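Local coordinates for protein galactose-binding lectin (PDB 6VC3) that binds carbohydrate as a D-galactose-specific, homotetrameric legume lectin that carries calcium and manganese ions beside its sugar site, at residues V120-Y125 with D136-D141; N38-V43 with G210-R215; D83-F88 with Q216-R221. All coordinates share one frame; numbering follows the deposited sequence.

Contact 1 of 3, residues V120-Y125 with D136-D141; sequences VEFDTY and DHVGID. With MN (manganese (II) ion), chain F; CA (calcium ion), chain G; QWJ (6-S-(prop-2-yn-1-yl)-6-thio-beta-D-glucopyranosyl 1-thio-beta-D-galactopyranoside), chain E.
V120 to D123 pair antiparallel with H137 to I140, the strand axes 4.7 Å apart at closest and 151° between directions, with E121–G139 and D123–H137 as the hydrogen-bonded pairs. On the face of these pairs E121 OE2, D123 OD2 and H137 NE2 converge on the manganese ion at 2.1 to 2.3 Å, with D132 and two waters as its further ligands. E121 arrives because its CG stands between its backbone N and carbonyl carbon (chi1 60°) and the chain then extends; its CG runs over G139, whose lack of a side chain leaves the passage clear. The D123 methylene lies over one face of the H137 imidazole, CB 3.5 Å from the ring centroid, a CH-pi contact, while T135 O takes the ND1 end of that ring. D123 also holds the calcium ion with both carboxylate oxygens, and its OD1 accepts from Y125 N in an Asx turn that presents Y125 O to calcium; D132 and N127 bind there too. The Y125 ring lies beneath galactose, sugar C4 being 3.7 Å above its centre. On the opposite face F122 CD1 meets V138 CG2 at 3.8 Å. E121 OE1, which accepts from a manganese-bound water, lies 2.9 Å from D141 OD2, while D141 OD1 is hydrogen-bonded to S147 OG. Such closeness would probably be costly with both charged, and is consistent with one carboxylate being protonated or with manganese drawing charge from E121.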
loop_
_atom_site.group_PDB
_atom_site.type_symbol
_atom_site.label_atom_id
_atom_site.label_comp_id
_atom_site.label_asym_id
_atom_site.label_seq_id
_atom_site.Cartn_x
_atom_site.Cartn_y
_atom_site.Cartn_z
ATOM N N VAL A 120 4.704 22.058 12.062
ATOM C CA VAL A 120 5.272 22.685 10.862
ATOM C C VAL A 120 4.246 23.708 10.399
ATOM O O VAL A 120 3.177 23.340 9.887
ATOM C CB VAL A 120 5.682 21.712 9.714
ATOM C CG1 VAL A 120 6.320 22.482 8.550
ATOM C CG2 VAL A 120 6.614 20.608 10.210
ATOM N N GLU A 121 4.544 24.984 10.636
ATOM C CA GLU A 121 3.658 26.077 10.271
ATOM C C GLU A 121 3.996 26.660 8.894
ATOM O O GLU A 121 5.149 26.611 8.441
ATOM C CB GLU A 121 3.682 27.184 11.335
ATOM C CG GLU A 121 5.048 27.796 11.567
ATOM C CD GLU A 121 5.019 29.120 12.295
ATOM O OE1 GLU A 121 4.450 29.173 13.406
ATOM O OE2 GLU A 121 5.599 30.093 11.771
ATOM N N PHE A 122 2.951 27.195 8.238
ATOM C CA PHE A 122 2.955 27.868 6.942
ATOM C C PHE A 122 2.303 29.213 7.206
ATOM O O PHE A 122 1.109 29.428 6.967
ATOM C CB PHE A 122 2.234 27.015 5.887
ATOM C CG PHE A 122 2.883 25.664 5.686
ATOM C CD1 PHE A 122 3.897 25.495 4.746
ATOM C CD2 PHE A 122 2.505 24.569 6.458
ATOM C CE1 PHE A 122 4.506 24.245 4.572
ATOM C CE2 PHE A 122 3.133 23.334 6.299
ATOM C CZ PHE A 122 4.130 23.182 5.361
ATOM N N ASP A 123 3.106 30.085 7.803
ATOM C CA ASP A 123 2.745 31.386 8.300
ATOM C C ASP A 123 2.767 32.462 7.225
ATOM O O ASP A 123 3.800 32.667 6.569
ATOM C CB ASP A 123 3.688 31.741 9.438
ATOM C CG ASP A 123 3.102 32.717 10.414
ATOM O OD1 ASP A 123 2.260 33.524 10.003
ATOM O OD2 ASP A 123 3.461 32.652 11.594
ATOM N N THR A 124 1.611 33.188 7.107
ATOM C CA THR A 124 1.317 34.227 6.116
ATOM C C THR A 124 1.125 35.636 6.719
ATOM O O THR A 124 0.752 36.554 5.983
ATOM C CB THR A 124 0.053 33.837 5.323
ATOM O OG1 THR A 124 -1.110 33.971 6.147
ATOM C CG2 THR A 124 0.132 32.443 4.736
ATOM N N TYR A 125 1.408 35.817 8.025
ATOM C CA TYR A 125 1.299 37.115 8.709
ATOM C C TYR A 125 2.403 37.249 9.764
ATOM O O TYR A 125 2.627 36.311 10.531
ATOM C CB TYR A 125 -0.096 37.336 9.353
ATOM C CG TYR A 125 -0.236 38.703 9.995
ATOM C CD1 TYR A 125 0.169 38.926 11.307
ATOM C CD2 TYR A 125 -0.736 39.784 9.279
ATOM C CE1 TYR A 125 0.135 40.196 11.871
ATOM C CE2 TYR A 125 -0.823 41.054 9.850
ATOM C CZ TYR A 125 -0.378 41.258 11.147
ATOM O OH TYR A 125 -0.453 42.504 11.741
ATOM N N ASP A 136 6.476 36.022 4.753
ATOM C CA ASP A 136 5.850 34.693 4.828
ATOM C C ASP A 136 6.930 33.629 5.094
ATOM O O ASP A 136 8.053 33.784 4.608
ATOM C CB ASP A 136 5.111 34.359 3.522
ATOM C CG ASP A 136 3.875 35.185 3.223
ATOM O OD1 ASP A 136 3.506 36.030 4.059
ATOM O OD2 ASP A 136 3.284 34.989 2.146
ATOM N N HIS A 137 6.617 32.562 5.865
ATOM C CA HIS A 137 7.615 31.568 6.219
ATOM C C HIS A 137 7.082 30.206 6.590
ATOM O O HIS A 137 5.929 30.029 6.979
ATOM C CB HIS A 137 8.476 32.057 7.409
ATOM C CG HIS A 137 7.667 32.484 8.596
ATOM N ND1 HIS A 137 7.066 33.726 8.648
ATOM C CD2 HIS A 137 7.365 31.804 9.726
ATOM C CE1 HIS A 137 6.473 33.782 9.825
ATOM N NE2 HIS A 137 6.622 32.647 10.504
ATOM N N VAL A 138 7.994 29.238 6.501
ATOM C CA VAL A 138 7.770 27.893 6.969
ATOM C C VAL A 138 8.547 27.840 8.276
ATOM O O VAL A 138 9.659 28.361 8.340
ATOM C CB VAL A 138 8.151 26.814 5.927
ATOM C CG1 VAL A 138 7.914 25.408 6.486
ATOM C CG2 VAL A 138 7.346 27.009 4.641
ATOM N N GLY A 139 7.915 27.356 9.328
ATOM C CA GLY A 139 8.527 27.310 10.643
ATOM C C GLY A 139 8.367 25.962 11.308
ATOM O O GLY A 139 7.420 25.224 11.016
ATOM N N ILE A 140 9.329 25.618 12.184
ATOM C CA ILE A 140 9.297 24.375 12.954
ATOM C C ILE A 140 9.111 24.820 14.381
ATOM O O ILE A 140 9.886 25.639 14.879
ATOM C CB ILE A 140 10.507 23.418 12.701
ATOM C CG1 ILE A 140 10.436 22.880 11.253
ATOM C CG2 ILE A 140 10.523 22.251 13.719
ATOM C CD1 ILE A 140 11.732 22.185 10.733
ATOM N N ASP A 141 8.016 24.337 14.997
ATOM C CA ASP A 141 7.477 24.751 16.300
ATOM C C ASP A 141 7.541 23.651 17.337
ATOM O O ASP A 141 7.179 22.510 17.052
ATOM C CB ASP A 141 5.996 25.174 16.115
ATOM C CG ASP A 141 5.784 26.452 15.327
ATOM O OD1 ASP A 141 6.779 26.986 14.776
ATOM O OD2 ASP A 141 4.609 26.929 15.261
HETATM MN MN MN F . 5.387 32.346 12.315
HETATM CA CA CA G . 2.186 34.891 12.179
HETATM C C4 QWJ E . -3.451 38.956 12.235
HETATM C C3 QWJ E . -2.840 38.788 13.625
HETATM C C5 QWJ E . -3.795 40.424 11.999
HETATM C C1 QWJ E . -4.103 40.831 14.324
HETATM C C2 QWJ E . -3.760 39.385 14.686
HETATM C C6 QWJ E . -4.476 40.681 10.677
HETATM O O5 QWJ E . -4.681 40.895 13.028
HETATM O O2 QWJ E . -3.153 39.321 15.972
HETATM O O3 QWJ E . -2.580 37.421 13.906
HETATM O O4 QWJ E . -4.632 38.177 12.126
HETATM O O6 QWJ E . -4.170 41.977 10.172
HETATM S S1 QWJ E . -5.202 41.580 15.550
HETATM O O HOH W 1 4.493 31.730 14.110
HETATM O O HOH W 2 7.426 31.759 13.014
HETATM O O HOH W 3 -0.007 34.390 11.796
HETATM O O HOH W 4 1.987 33.566 13.987
#

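Contact 2 of 3, residues N38-V43 with G210-R215. With QWJ (6-S-(prop-2-yn-1-yl)-6-thio-beta-D-glucopyranosyl 1-thio-beta-D-galactopyranoside), chain E.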
loop_
_atom_site.group_PDB
_atom_site.type_symbol
_atom_site.label_atom_id
_atom_site.label_comp_id
_atom_site.label_asym_id
_atom_site.label_seq_id
_atom_site.Cartn_x
_atom_site.Cartn_y
_atom_site.Cartn_z
ATOM N N ASN A 38 -16.777 34.263 7.849
ATOM C CA ASN A 38 -17.687 35.261 8.417
ATOM C C ASN A 38 -17.596 35.364 9.964
ATOM O O ASN A 38 -18.302 36.184 10.561
ATOM C CB ASN A 38 -19.112 34.964 7.969
ATOM C CG ASN A 38 -19.274 35.153 6.483
ATOM O OD1 ASN A 38 -19.502 36.265 5.994
ATOM N ND2 ASN A 38 -19.076 34.091 5.725
ATOM N N LYS A 39 -16.695 34.580 10.592
ATOM C CA LYS A 39 -16.461 34.536 12.038
ATOM C C LYS A 39 -15.159 35.217 12.450
ATOM O O LYS A 39 -14.125 35.055 11.784
ATOM C CB LYS A 39 -16.424 33.078 12.517
ATOM C CG LYS A 39 -17.389 32.776 13.653
ATOM C CD LYS A 39 -17.310 31.324 14.139
ATOM C CE LYS A 39 -16.384 31.221 15.330
ATOM N NZ LYS A 39 -16.570 29.955 16.072
ATOM N N VAL A 40 -15.213 35.965 13.577
ATOM C CA VAL A 40 -14.063 36.642 14.194
ATOM C C VAL A 40 -13.270 35.605 14.997
ATOM O O VAL A 40 -13.879 34.792 15.700
ATOM C CB VAL A 40 -14.507 37.822 15.109
ATOM C CG1 VAL A 40 -13.296 38.564 15.673
ATOM C CG2 VAL A 40 -15.449 38.783 14.377
ATOM N N ASN A 41 -11.923 35.632 14.900
ATOM C CA ASN A 41 -11.009 34.737 15.627
ATOM C C ASN A 41 -11.380 33.269 15.343
ATOM O O ASN A 41 -11.458 32.429 16.254
ATOM C CB ASN A 41 -10.996 35.067 17.150
ATOM C CG ASN A 41 -10.449 36.426 17.549
ATOM O OD1 ASN A 41 -10.320 36.730 18.742
ATOM N ND2 ASN A 41 -10.042 37.247 16.587
ATOM N N SER A 42 -11.669 32.998 14.047
ATOM C CA SER A 42 -12.051 31.681 13.551
ATOM C C SER A 42 -10.887 30.721 13.699
ATOM O O SER A 42 -9.758 31.097 13.414
ATOM C CB SER A 42 -12.494 31.753 12.090
ATOM O OG SER A 42 -12.845 30.466 11.606
ATOM N N VAL A 43 -11.161 29.524 14.239
ATOM C CA VAL A 43 -10.200 28.437 14.450
ATOM C C VAL A 43 -10.850 27.118 13.987
ATOM O O VAL A 43 -11.927 26.767 14.444
ATOM C CB VAL A 43 -9.688 28.324 15.924
ATOM C CG1 VAL A 43 -8.798 27.097 16.121
ATOM C CG2 VAL A 43 -8.955 29.576 16.373
ATOM N N GLY A 210 -7.899 32.691 12.072
ATOM C CA GLY A 210 -7.948 34.064 11.597
ATOM C C GLY A 210 -8.202 35.015 12.741
ATOM O O GLY A 210 -8.331 34.589 13.889
ATOM N N SER A 211 -8.294 36.306 12.437
ATOM C CA SER A 211 -8.633 37.329 13.434
ATOM C C SER A 211 -9.901 38.111 12.972
ATOM O O SER A 211 -10.706 37.568 12.205
ATOM C CB SER A 211 -7.445 38.254 13.665
ATOM O OG SER A 211 -7.125 38.913 12.454
ATOM N N LEU A 212 -10.089 39.364 13.452
ATOM C CA LEU A 212 -11.196 40.231 13.033
ATOM C C LEU A 212 -10.932 40.695 11.593
ATOM O O LEU A 212 -11.796 40.523 10.729
ATOM C CB LEU A 212 -11.340 41.436 13.984
ATOM C CG LEU A 212 -12.545 42.355 13.734
ATOM C CD1 LEU A 212 -13.367 42.474 14.977
ATOM C CD2 LEU A 212 -12.112 43.720 13.245
ATOM N N GLY A 213 -9.720 41.235 11.369
ATOM C CA GLY A 213 -9.246 41.762 10.091
ATOM C C GLY A 213 -8.528 40.787 9.170
ATOM O O GLY A 213 -8.637 40.892 7.940
ATOM N N GLY A 214 -7.796 39.848 9.768
ATOM C CA GLY A 214 -7.035 38.836 9.056
ATOM C C GLY A 214 -7.801 37.570 8.777
ATOM O O GLY A 214 -8.004 36.758 9.682
ATOM N N ARG A 215 -8.241 37.406 7.517
ATOM C CA ARG A 215 -9.013 36.244 7.077
ATOM C C ARG A 215 -8.613 35.798 5.663
ATOM O O ARG A 215 -8.335 36.641 4.807
ATOM C CB ARG A 215 -10.531 36.545 7.104
ATOM C CG ARG A 215 -11.091 36.927 8.467
ATOM C CD ARG A 215 -12.579 37.127 8.449
ATOM N NE ARG A 215 -13.023 37.844 9.643
ATOM C CZ ARG A 215 -14.257 38.313 9.817
ATOM N NH1 ARG A 215 -15.188 38.133 8.892
ATOM N NH2 ARG A 215 -14.561 38.980 10.929
HETATM C C4 QWJ E . -3.451 38.956 12.235
HETATM C C3 QWJ E . -2.840 38.788 13.625
HETATM C C5 QWJ E . -3.795 40.424 11.999
HETATM C C1 QWJ E . -4.103 40.831 14.324
HETATM C C2 QWJ E . -3.760 39.385 14.686
HETATM C C6 QWJ E . -4.476 40.681 10.677
HETATM O O5 QWJ E . -4.681 40.895 13.028
HETATM O O2 QWJ E . -3.153 39.321 15.972
HETATM O O3 QWJ E . -2.580 37.421 13.906
HETATM O O4 QWJ E . -4.632 38.177 12.126
HETATM O O6 QWJ E . -4.170 41.977 10.172
HETATM S S1 QWJ E . -5.202 41.580 15.550
HETATM O O HOH W 5 -11.324 34.861 11.846
HETATM O O HOH W 6 -8.956 39.856 16.270
#
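Beside the galactose site, V40 and N41 of the 38–43 loop pack against S211 and L212 of the 210–215 loop, which also carries the S211 hydroxyl that reaches the galactose. V40 and L212 run alongside in the same sense, with V40 CG1 3.9 Å from L212 CB; the other V40 methyl, CG2, comes 3.6 Å from R215 NH2. R215 reaches out straight as far as NE and lays its guanidinium flat against the 38–43 backbone, K39 O standing 3.6 Å above the plane toward its rim. L37 O accepts from R215 NH1, which fixes the far end of the group. In the legume lectin fold these loops lead into and out of neighbouring strands of the seven-stranded sheet, 43–53 and 201–209, and just beyond the strands G210 N donates to S42 O at 2.8 Å. Water 5 links the loops further, donating to K39 O and S211 O and accepting from S42 N; water 6 accepts from N41 ND2 and L212 N. S211 OG stands between its own backbone N and carbonyl carbon (chi1 61°), where it accepts from G214 N at 2.9 Å in an ST motif. On its sugar side S211 OG lies 2.6 Å from O4 of the galactose, and G214 N comes 3.5 Å from sugar C6.

Contact 3 of 3, residues D83-F88 with Q216-R221; sequences DGIIFF and QIHLIR. With QWJ (6-S-(prop-2-yn-1-yl)-6-thio-beta-D-glucopyranosyl 1-thio-beta-D-galactopyranoside), chain E.
G84 and I85 face H218 across the interface between two sheets, the axes of strands 84–88 and 216–221 passing 7.8 Å apart with their directions 30° from parallel, too distant for backbone pairing. The H218 side chain spans the interface. Its CB, pointing toward the other strand, faces I85 CG1. Further out, CG stays near that same methylene. CD2 has G84 O at 3.4 Å, and I85 CG1 approaches the ring obliquely there, 3.6 Å from CD2, as the side chains of I85 and H218 run antiparallel alongside each other. CE1 turns to the D83 backbone, whose N sits at the ring edge, in plane. At the tip, NE2 accepts from G84 N at 3.1 Å with an N-H...N angle of 144°, the donor tilted 20° out of the ring plane; this is the one hydrogen bond between the segments. ND1 is bonded to T35 OG1, which holds the rotation of the ring from its other end. Q216 CG lies 3.3 Å above the ring plane, and OE1 of that residue is engaged by T124 OG1. Deeper in, I85 CG2 meets I220 CD1 at 3.9 Å.

D83, at the sugar-binding end of the interface, is directed away from the 216–221 strand at CB, and its carboxylate meets galactose: OD1 accepts from O4 at 2.6 Å and OD2 from O3 at 2.7 Å. The peptide bond before D83 is cis, and G84 takes a positive phi, in a region open to glycine. A cis peptide at a sugar-binding aspartate, above two antiparallel sheets packed face to face, is a hallmark of the legume lectin beta-sandwich.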
loop_
_atom_site.group_PDB
_atom_site.type_symbol
_atom_site.label_atom_id
_atom_site.label_comp_id
_atom_site.label_asym_id
_atom_site.label_seq_id
_atom_site.Cartn_x
_atom_site.Cartn_y
_atom_site.Cartn_z
ATOM N N ASP A 83 -4.464 33.623 8.830
ATOM C CA ASP A 83 -3.130 33.681 9.433
ATOM C C ASP A 83 -2.157 32.579 9.004
ATOM O O ASP A 83 -0.939 32.742 9.184
ATOM C CB ASP A 83 -3.284 33.671 10.949
ATOM C CG ASP A 83 -3.432 35.064 11.521
ATOM O OD1 ASP A 83 -4.600 35.592 11.553
ATOM O OD2 ASP A 83 -2.408 35.623 11.959
ATOM N N GLY A 84 -2.689 31.494 8.445
ATOM C CA GLY A 84 -1.897 30.368 7.978
ATOM C C GLY A 84 -2.372 29.028 8.479
ATOM O O GLY A 84 -3.367 28.929 9.200
ATOM N N ILE A 85 -1.665 27.988 8.076
ATOM C CA ILE A 85 -1.939 26.596 8.434
ATOM C C ILE A 85 -0.736 26.012 9.206
ATOM O O ILE A 85 0.409 26.312 8.886
ATOM C CB ILE A 85 -2.260 25.747 7.155
ATOM C CG1 ILE A 85 -3.477 26.319 6.362
ATOM C CG2 ILE A 85 -2.459 24.251 7.494
ATOM C CD1 ILE A 85 -3.635 25.797 4.848
ATOM N N ILE A 86 -1.015 25.174 10.209
ATOM C CA ILE A 86 -0.001 24.444 10.938
ATOM C C ILE A 86 -0.346 22.924 10.900
ATOM O O ILE A 86 -1.479 22.531 11.175
ATOM C CB ILE A 86 0.251 24.978 12.376
ATOM C CG1 ILE A 86 1.516 24.321 13.002
ATOM C CG2 ILE A 86 -0.992 24.876 13.284
ATOM C CD1 ILE A 86 2.004 24.902 14.330
ATOM N N PHE A 87 0.639 22.109 10.512
ATOM C CA PHE A 87 0.575 20.645 10.563
ATOM C C PHE A 87 1.124 20.329 11.924
ATOM O O PHE A 87 2.241 20.760 12.220
ATOM C CB PHE A 87 1.362 19.979 9.415
ATOM C CG PHE A 87 1.667 18.503 9.610
ATOM C CD1 PHE A 87 0.658 17.552 9.542
ATOM C CD2 PHE A 87 2.967 18.072 9.871
ATOM C CE1 PHE A 87 0.939 16.190 9.723
ATOM C CE2 PHE A 87 3.251 16.704 10.040
ATOM C CZ PHE A 87 2.230 15.776 9.981
ATOM N N PHE A 88 0.359 19.653 12.781
ATOM C CA PHE A 88 0.839 19.484 14.146
ATOM C C PHE A 88 0.640 18.090 14.698
ATOM O O PHE A 88 -0.072 17.264 14.124
ATOM C CB PHE A 88 0.171 20.534 15.090
ATOM C CG PHE A 88 -1.289 20.316 15.455
ATOM C CD1 PHE A 88 -2.296 20.561 14.532
ATOM C CD2 PHE A 88 -1.647 19.884 16.726
ATOM C CE1 PHE A 88 -3.639 20.376 14.875
ATOM C CE2 PHE A 88 -3.001 19.734 17.083
ATOM C CZ PHE A 88 -3.984 19.975 16.153
ATOM N N GLN A 216 -8.640 34.474 5.417
ATOM C CA GLN A 216 -8.358 33.862 4.108
ATOM C C GLN A 216 -8.914 32.450 4.050
ATOM O O GLN A 216 -9.218 31.854 5.083
ATOM C CB GLN A 216 -6.841 33.874 3.766
ATOM C CG GLN A 216 -5.950 32.929 4.611
ATOM C CD GLN A 216 -4.470 33.219 4.598
ATOM O OE1 GLN A 216 -3.740 32.877 5.537
ATOM N NE2 GLN A 216 -3.971 33.817 3.529
ATOM N N ILE A 217 -9.017 31.903 2.835
ATOM C CA ILE A 217 -9.436 30.526 2.617
ATOM C C ILE A 217 -8.229 29.609 2.972
ATOM O O ILE A 217 -7.141 29.821 2.446
ATOM C CB ILE A 217 -9.927 30.377 1.152
ATOM C CG1 ILE A 217 -11.229 31.205 0.921
ATOM C CG2 ILE A 217 -10.153 28.903 0.792
ATOM C CD1 ILE A 217 -11.558 31.531 -0.567
ATOM N N HIS A 218 -8.422 28.651 3.911
ATOM C CA HIS A 218 -7.444 27.634 4.329
ATOM C C HIS A 218 -7.989 26.268 3.893
ATOM O O HIS A 218 -9.028 25.831 4.411
ATOM C CB HIS A 218 -7.204 27.668 5.854
ATOM C CG HIS A 218 -6.645 28.950 6.392
ATOM N ND1 HIS A 218 -7.453 29.880 7.012
ATOM C CD2 HIS A 218 -5.362 29.383 6.451
ATOM C CE1 HIS A 218 -6.651 30.854 7.404
ATOM N NE2 HIS A 218 -5.382 30.598 7.095
ATOM N N LEU A 219 -7.344 25.624 2.907
ATOM C CA LEU A 219 -7.830 24.336 2.394
ATOM C C LEU A 219 -6.828 23.203 2.487
ATOM O O LEU A 219 -5.695 23.378 2.060
ATOM C CB LEU A 219 -8.266 24.463 0.913
ATOM C CG LEU A 219 -9.430 25.411 0.590
ATOM C CD1 LEU A 219 -9.578 25.582 -0.901
ATOM C CD2 LEU A 219 -10.711 24.927 1.185
ATOM N N ILE A 220 -7.260 22.026 2.981
ATOM C CA ILE A 220 -6.457 20.795 2.980
ATOM C C ILE A 220 -7.046 19.906 1.865
ATOM O O ILE A 220 -8.199 19.465 1.971
ATOM C CB ILE A 220 -6.369 20.063 4.351
ATOM C CG1 ILE A 220 -5.951 20.995 5.522
ATOM C CG2 ILE A 220 -5.465 18.830 4.247
ATOM C CD1 ILE A 220 -4.578 21.713 5.459
ATOM N N ARG A 221 -6.265 19.687 0.801
ATOM C CA ARG A 221 -6.695 18.964 -0.396
ATOM C C ARG A 221 -6.487 17.438 -0.316
ATOM O O ARG A 221 -7.349 16.683 -0.775
ATOM C CB ARG A 221 -5.989 19.538 -1.632
ATOM C CG ARG A 221 -6.369 20.984 -1.925
ATOM C CD ARG A 221 -5.583 21.616 -3.062
ATOM N NE ARG A 221 -5.618 20.818 -4.291
ATOM C CZ ARG A 221 -6.592 20.843 -5.199
ATOM N NH1 ARG A 221 -7.641 21.642 -5.029
ATOM N NH2 ARG A 221 -6.529 20.076 -6.275
HETATM C C4 QWJ E . -3.451 38.956 12.235
HETATM C C3 QWJ E . -2.840 38.788 13.625
HETATM C C5 QWJ E . -3.795 40.424 11.999
HETATM C C1 QWJ E . -4.103 40.831 14.324
HETATM C C2 QWJ E . -3.760 39.385 14.686
HETATM C C6 QWJ E . -4.476 40.681 10.677
HETATM O O5 QWJ E . -4.681 40.895 13.028
HETATM O O2 QWJ E . -3.153 39.321 15.972
HETATM O O3 QWJ E . -2.580 37.421 13.906
HETATM O O4 QWJ E . -4.632 38.177 12.126
HETATM O O6 QWJ E . -4.170 41.977 10.172
HETATM S S1 QWJ E . -5.202 41.580 15.550
#

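Overall arrangement
Contacts 1 and 3 are buried, whereas contact 2 is partly exposed at the sandwich rim. Strands 117–123 of contact 1 and 84–91 of contact 3 are neighbours in the seven-stranded sheet, joined by probable hydrogen bonds from F122 N to I85 O and V120 N to F87 O. Their chemistry differs: contact 1 pairs strands within a sheet and concentrates carboxylates on metals, contact 3 spans two sheets mainly through apolar side chains and one imidazole, and contact 2 mixes backbone and water bridges with a largely exposed valine–leucine and arginine patch. All three touch the galactoside, contact 1 by stacking, contact 2 by a hydroxyl and contact 3 by charge.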